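Local coordinates for SusD/RagB family nutrient-binding outer membrane lipoprotein (Bacteroides vulgatus, PDB 4F7A), which probably binds mucin O-glycans at the outer membrane as a SusD-like lipoprotein of a nutrient-uptake system, at residues F49-F61 with W428-A440. Sequence-based numbering, arbitrary orientation.
Sequences FQNLNHDMFSGYF and WIACWPEGMEAWA
Two aromatic clusters, with a buried hydrogen-bond network between them, join the end of helix 44-51, the short helix 54-57 and the loop after it to the cis-proline turn linking helices 416-431 and 435-445 in this SusD-like fold. In one cluster Tyr60 lies between Trp428 and Trp432. Its OH donates to Trp428 O (2.6 Å), in the carbonyl plane on a lone pair, while CD1 of Trp432 stands edge-to-face over the centre of its ring. Tyr60 CE1 lies over the Trp428 indole, whose NE1 donates in the ring plane to Ser58 O (2.8 Å). An alanine in place of Tyr60 would probably leave Trp428 O without this donor and open a gap between the two indoles and Ala438.

In the hydrogen-bond network, Gln50 NE2 bridges two carboxylates, bonding Asp55 OD1 (2.9 Å) nearly in its amide plane and Glu434 OE2 (2.9 Å) at a tilt. Glu434 also caps helix 435-445 by accepting from Met436 N and Glu437 N. A water donates to both Asp55 OD2 and Pro433 O. Gly435 brings its CA to 3.1 Å from Asp55 OD1, where a side chain would clash.

In the second cluster, His54 is held between the selenomethionine Met436, whose CE sits 3.6 Å from the ring centroid over one face, and the edge of Trp439 toward the opposite face, an offset edge-to-face pair with planes at 88°. A chi1 of -174° turns Trp439 CG away from its backbone N, laying the indole over Phe57 CB, 3.5 Å from its five-membered ring centroid.

Around this core, Arg127 of helix 111-132 salt-bridges Glu434 and hydrogen-bonds Gln50 OE1; Thr131 bonds His54 NE2. Tyr283 holds Trp432 NE1, while Ile267 of helix 265-273 packs on Tyr60, Trp428 and Trp432, beside strands 61-62 and 262-263.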
loop_
_atom_site.group_PDB
_atom_site.type_symbol
_atom_site.label_atom_id
_atom_site.label_comp_id
_atom_site.label_asym_id
_atom_site.label_seq_id
_atom_site.Cartn_x
_atom_site.Cartn_y
_atom_site.Cartn_z
ATOM N N PHE A 49 -8.892 -8.519 5.196
ATOM C CA PHE A 49 -8.796 -7.457 4.170
ATOM C C PHE A 49 -7.349 -7.312 3.706
ATOM O O PHE A 49 -7.035 -7.428 2.516
ATOM C CB PHE A 49 -9.306 -6.123 4.773
ATOM C CG PHE A 49 -9.550 -5.001 3.761
ATOM C CD1 PHE A 49 -8.509 -4.289 3.205
ATOM C CD2 PHE A 49 -10.840 -4.616 3.436
ATOM C CE1 PHE A 49 -8.762 -3.249 2.301
ATOM C CE2 PHE A 49 -11.092 -3.581 2.562
ATOM C CZ PHE A 49 -10.057 -2.909 1.981
ATOM N N GLN A 50 -6.461 -7.144 4.675
ATOM C CA GLN A 50 -5.083 -6.830 4.386
ATOM C C GLN A 50 -4.017 -7.608 5.157
ATOM O O GLN A 50 -2.965 -7.923 4.587
ATOM C CB GLN A 50 -4.941 -5.319 4.607
ATOM C CG GLN A 50 -3.605 -4.791 4.811
ATOM C CD GLN A 50 -3.503 -3.289 4.530
ATOM O OE1 GLN A 50 -4.505 -2.562 4.330
ATOM N NE2 GLN A 50 -2.288 -2.827 4.540
ATOM N N ASN A 51 -4.216 -7.865 6.450
ATOM C CA ASN A 51 -3.095 -8.345 7.258
ATOM C C ASN A 51 -2.623 -9.739 6.878
ATOM O O ASN A 51 -1.409 -10.000 6.838
ATOM C CB ASN A 51 -3.392 -8.290 8.758
ATOM C CG ASN A 51 -2.137 -8.375 9.598
ATOM O OD1 ASN A 51 -2.033 -9.240 10.463
ATOM N ND2 ASN A 51 -1.152 -7.465 9.344
ATOM N N LEU A 52 -3.566 -10.626 6.568
ATOM C CA LEU A 52 -3.205 -11.981 6.150
ATOM C C LEU A 52 -2.946 -12.138 4.640
ATOM O O LEU A 52 -2.699 -13.253 4.157
ATOM C CB LEU A 52 -4.246 -12.977 6.608
ATOM C CG LEU A 52 -4.327 -13.251 8.102
ATOM C CD1 LEU A 52 -5.629 -13.983 8.408
ATOM C CD2 LEU A 52 -3.115 -14.061 8.616
ATOM N N ASN A 53 -3.007 -11.034 3.901
ATOM C CA ASN A 53 -2.650 -11.013 2.491
ATOM C C ASN A 53 -1.472 -10.044 2.254
ATOM O O ASN A 53 -0.311 -10.387 2.453
ATOM C CB ASN A 53 -3.886 -10.620 1.668
ATOM C CG ASN A 53 -4.993 -11.611 1.801
ATOM O OD1 ASN A 53 -4.924 -12.709 1.239
ATOM N ND2 ASN A 53 -6.027 -11.240 2.521
ATOM N N HIS A 54 -1.786 -8.813 1.904
ATOM C CA HIS A 54 -0.782 -7.841 1.482
ATOM C C HIS A 54 0.326 -7.627 2.500
ATOM O O HIS A 54 1.467 -7.460 2.126
ATOM C CB HIS A 54 -1.445 -6.492 1.206
ATOM C CG HIS A 54 -2.680 -6.595 0.372
ATOM N ND1 HIS A 54 -3.816 -7.246 0.807
ATOM C CD2 HIS A 54 -2.982 -6.078 -0.843
ATOM C CE1 HIS A 54 -4.754 -7.154 -0.123
ATOM N NE2 HIS A 54 -4.270 -6.455 -1.137
ATOM N N ASP A 55 -0.026 -7.565 3.775
ATOM C CA ASP A 55 0.952 -7.242 4.818
ATOM C C ASP A 55 1.985 -8.355 4.958
ATOM O O ASP A 55 3.124 -8.098 5.353
ATOM C CB ASP A 55 0.257 -7.010 6.163
ATOM C CG ASP A 55 -0.422 -5.636 6.265
ATOM O OD1 ASP A 55 -0.293 -4.806 5.329
ATOM O OD2 ASP A 55 -1.085 -5.393 7.297
HETATM N N MSE A 56 1.570 -9.586 4.666
HETATM C CA MSE A 56 2.491 -10.701 4.664
HETATM C C MSE A 56 3.260 -10.760 3.343
HETATM O O MSE A 56 4.498 -10.910 3.338
HETATM C CB MSE A 56 1.752 -12.019 4.907
HETATM C CG MSE A 56 2.701 -13.204 4.803
HETATM SE SE MSE A 56 1.917 -14.887 5.304
HETATM C CE MSE A 56 0.420 -14.840 4.217
ATOM N N PHE A 57 2.550 -10.633 2.214
ATOM C CA PHE A 57 3.201 -10.756 0.922
ATOM C C PHE A 57 4.193 -9.636 0.670
ATOM O O PHE A 57 5.215 -9.845 0.003
ATOM C CB PHE A 57 2.191 -10.889 -0.217
ATOM C CG PHE A 57 1.304 -12.125 -0.108
ATOM C CD1 PHE A 57 1.841 -13.369 0.181
ATOM C CD2 PHE A 57 -0.062 -12.028 -0.291
ATOM C CE1 PHE A 57 1.026 -14.475 0.280
ATOM C CE2 PHE A 57 -0.883 -13.145 -0.209
ATOM C CZ PHE A 57 -0.340 -14.358 0.078
ATOM N N SER A 58 3.943 -8.477 1.273
ATOM C CA SER A 58 4.914 -7.387 1.255
ATOM C C SER A 58 6.276 -7.687 1.923
ATOM O O SER A 58 7.273 -6.969 1.673
ATOM C CB SER A 58 4.314 -6.161 1.948
ATOM O OG SER A 58 4.270 -6.324 3.358
ATOM N N GLY A 59 6.295 -8.690 2.787
ATOM C CA GLY A 59 7.447 -9.025 3.606
ATOM C C GLY A 59 7.501 -8.351 4.963
ATOM O O GLY A 59 8.400 -8.655 5.754
ATOM N N TYR A 60 6.538 -7.474 5.265
ATOM C CA TYR A 60 6.555 -6.725 6.521
ATOM C C TYR A 60 6.220 -7.585 7.739
ATOM O O TYR A 60 6.884 -7.486 8.778
ATOM C CB TYR A 60 5.525 -5.588 6.540
ATOM C CG TYR A 60 5.800 -4.379 5.694
ATOM C CD1 TYR A 60 7.076 -4.083 5.191
ATOM C CD2 TYR A 60 4.775 -3.492 5.423
ATOM C CE1 TYR A 60 7.290 -2.924 4.424
ATOM C CE2 TYR A 60 4.979 -2.358 4.656
ATOM C CZ TYR A 60 6.234 -2.078 4.157
ATOM O OH TYR A 60 6.381 -0.914 3.441
ATOM N N PHE A 61 5.142 -8.355 7.631
ATOM C CA PHE A 61 4.516 -8.999 8.799
ATOM C C PHE A 61 4.227 -10.471 8.587
ATOM O O PHE A 61 4.140 -10.963 7.456
ATOM C CB PHE A 61 3.209 -8.291 9.202
ATOM C CG PHE A 61 3.395 -6.869 9.645
ATOM C CD1 PHE A 61 4.048 -6.582 10.837
ATOM C CD2 PHE A 61 2.897 -5.815 8.884
ATOM C CE1 PHE A 61 4.231 -5.269 11.249
ATOM C CE2 PHE A 61 3.076 -4.480 9.306
ATOM C CZ PHE A 61 3.760 -4.228 10.488
ATOM N N TRP A 428 10.237 1.098 0.293
ATOM C CA TRP A 428 9.579 -0.012 1.020
ATOM C C TRP A 428 9.781 0.125 2.534
ATOM O O TRP A 428 8.830 -0.033 3.323
ATOM C CB TRP A 428 10.114 -1.316 0.466
ATOM C CG TRP A 428 9.679 -2.615 1.065
ATOM C CD1 TRP A 428 8.591 -3.371 0.712
ATOM C CD2 TRP A 428 10.417 -3.388 2.005
ATOM N NE1 TRP A 428 8.593 -4.557 1.419
ATOM C CE2 TRP A 428 9.708 -4.595 2.212
ATOM C CE3 TRP A 428 11.613 -3.190 2.687
ATOM C CZ2 TRP A 428 10.150 -5.566 3.086
ATOM C CZ3 TRP A 428 12.060 -4.174 3.546
ATOM C CH2 TRP A 428 11.329 -5.347 3.738
ATOM N N ILE A 429 10.988 0.458 2.961
ATOM C CA ILE A 429 11.186 0.744 4.389
ATOM C C ILE A 429 10.280 1.916 4.825
ATOM O O ILE A 429 9.617 1.846 5.874
ATOM C CB ILE A 429 12.666 1.032 4.772
ATOM C CG1 ILE A 429 13.585 -0.138 4.409
ATOM C CG2 ILE A 429 12.764 1.303 6.276
ATOM C CD1 ILE A 429 15.141 0.205 4.460
ATOM N N ALA A 430 10.205 2.945 3.986
ATOM C CA ALA A 430 9.517 4.189 4.302
ATOM C C ALA A 430 8.001 4.098 4.255
ATOM O O ALA A 430 7.333 4.895 4.908
ATOM C CB ALA A 430 9.998 5.315 3.351
ATOM N N CYS A 431 7.449 3.129 3.507
ATOM C CA CYS A 431 5.983 2.958 3.429
ATOM C C CYS A 431 5.399 2.171 4.600
ATOM O O CYS A 431 4.179 2.064 4.715
ATOM C CB CYS A 431 5.603 2.267 2.106
ATOM S SG CYS A 431 5.688 3.391 0.683
ATOM N N TRP A 432 6.273 1.600 5.436
ATOM C CA TRP A 432 5.881 0.778 6.577
ATOM C C TRP A 432 4.969 1.591 7.503
ATOM O O TRP A 432 5.243 2.774 7.745
ATOM C CB TRP A 432 7.147 0.338 7.331
ATOM C CG TRP A 432 6.925 -0.636 8.453
ATOM C CD1 TRP A 432 7.011 -1.995 8.380
ATOM C CD2 TRP A 432 6.537 -0.335 9.794
ATOM N NE1 TRP A 432 6.713 -2.551 9.583
ATOM C CE2 TRP A 432 6.433 -1.550 10.478
ATOM C CE3 TRP A 432 6.304 0.859 10.501
ATOM C CZ2 TRP A 432 6.101 -1.621 11.836
ATOM C CZ3 TRP A 432 5.962 0.774 11.828
ATOM C CH2 TRP A 432 5.867 -0.452 12.481
ATOM N N PRO A 433 3.896 0.966 8.041
ATOM C CA PRO A 433 3.498 -0.452 7.980
ATOM C C PRO A 433 2.480 -0.820 6.896
ATOM O O PRO A 433 1.861 -1.901 6.963
ATOM C CB PRO A 433 2.867 -0.658 9.337
ATOM C CG PRO A 433 2.146 0.689 9.569
ATOM C CD PRO A 433 3.032 1.725 8.961
ATOM N N GLU A 434 2.336 0.041 5.899
ATOM C CA GLU A 434 1.225 -0.067 4.943
ATOM C C GLU A 434 1.580 -1.053 3.839
ATOM O O GLU A 434 2.221 -0.698 2.847
ATOM C CB GLU A 434 0.863 1.311 4.363
ATOM C CG GLU A 434 -0.605 1.415 3.898
ATOM C CD GLU A 434 -0.871 0.508 2.721
ATOM O OE1 GLU A 434 -0.397 0.874 1.627
ATOM O OE2 GLU A 434 -1.533 -0.562 2.892
ATOM N N GLY A 435 1.104 -2.280 4.005
ATOM C CA GLY A 435 1.514 -3.399 3.172
ATOM C C GLY A 435 1.027 -3.370 1.734
ATOM O O GLY A 435 1.655 -3.977 0.863
HETATM N N MSE A 436 -0.091 -2.711 1.458
HETATM C CA MSE A 436 -0.600 -2.674 0.068
HETATM C C MSE A 436 0.329 -1.928 -0.877
HETATM O O MSE A 436 0.697 -2.467 -1.910
HETATM C CB MSE A 436 -2.007 -2.115 -0.052
HETATM C CG MSE A 436 -3.022 -2.882 0.733
HETATM SE SE MSE A 436 -4.749 -2.871 -0.183
HETATM C CE MSE A 436 -5.673 -3.984 1.092
ATOM N N GLU A 437 0.721 -0.704 -0.542
ATOM C CA GLU A 437 1.654 -0.008 -1.437
ATOM C C GLU A 437 2.957 -0.793 -1.579
ATOM O O GLU A 437 3.508 -0.919 -2.693
ATOM C CB GLU A 437 1.917 1.419 -0.975
ATOM C CG GLU A 437 2.753 2.239 -1.981
ATOM C CD GLU A 437 2.170 2.309 -3.395
ATOM O OE1 GLU A 437 0.952 2.084 -3.583
ATOM O OE2 GLU A 437 2.945 2.581 -4.351
ATOM N N ALA A 438 3.422 -1.358 -0.473
ATOM C CA ALA A 438 4.692 -2.115 -0.461
ATOM C C ALA A 438 4.636 -3.316 -1.396
ATOM O O ALA A 438 5.548 -3.554 -2.194
ATOM C CB ALA A 438 5.025 -2.568 0.971
ATOM N N TRP A 439 3.541 -4.057 -1.305
ATOM C CA TRP A 439 3.365 -5.242 -2.104
ATOM C C TRP A 439 3.155 -4.902 -3.585
ATOM O O TRP A 439 3.678 -5.579 -4.439
ATOM C CB TRP A 439 2.218 -6.100 -1.564
ATOM C CG TRP A 439 2.098 -7.450 -2.292
ATOM C CD1 TRP A 439 3.122 -8.224 -2.731
ATOM C CD2 TRP A 439 0.883 -8.170 -2.602
ATOM N NE1 TRP A 439 2.635 -9.371 -3.342
ATOM C CE2 TRP A 439 1.261 -9.356 -3.271
ATOM C CE3 TRP A 439 -0.488 -7.906 -2.407
ATOM C CZ2 TRP A 439 0.335 -10.278 -3.716
ATOM C CZ3 TRP A 439 -1.406 -8.812 -2.861
ATOM C CH2 TRP A 439 -0.993 -9.996 -3.511
ATOM N N ALA A 440 2.367 -3.868 -3.880
ATOM C CA ALA A 440 2.137 -3.460 -5.254
ATOM C C ALA A 440 3.448 -3.101 -5.915
ATOM O O ALA A 440 3.737 -3.550 -7.022
ATOM C CB ALA A 440 1.179 -2.287 -5.313
HETATM O O HOH W 1 -0.521 -2.800 7.943
#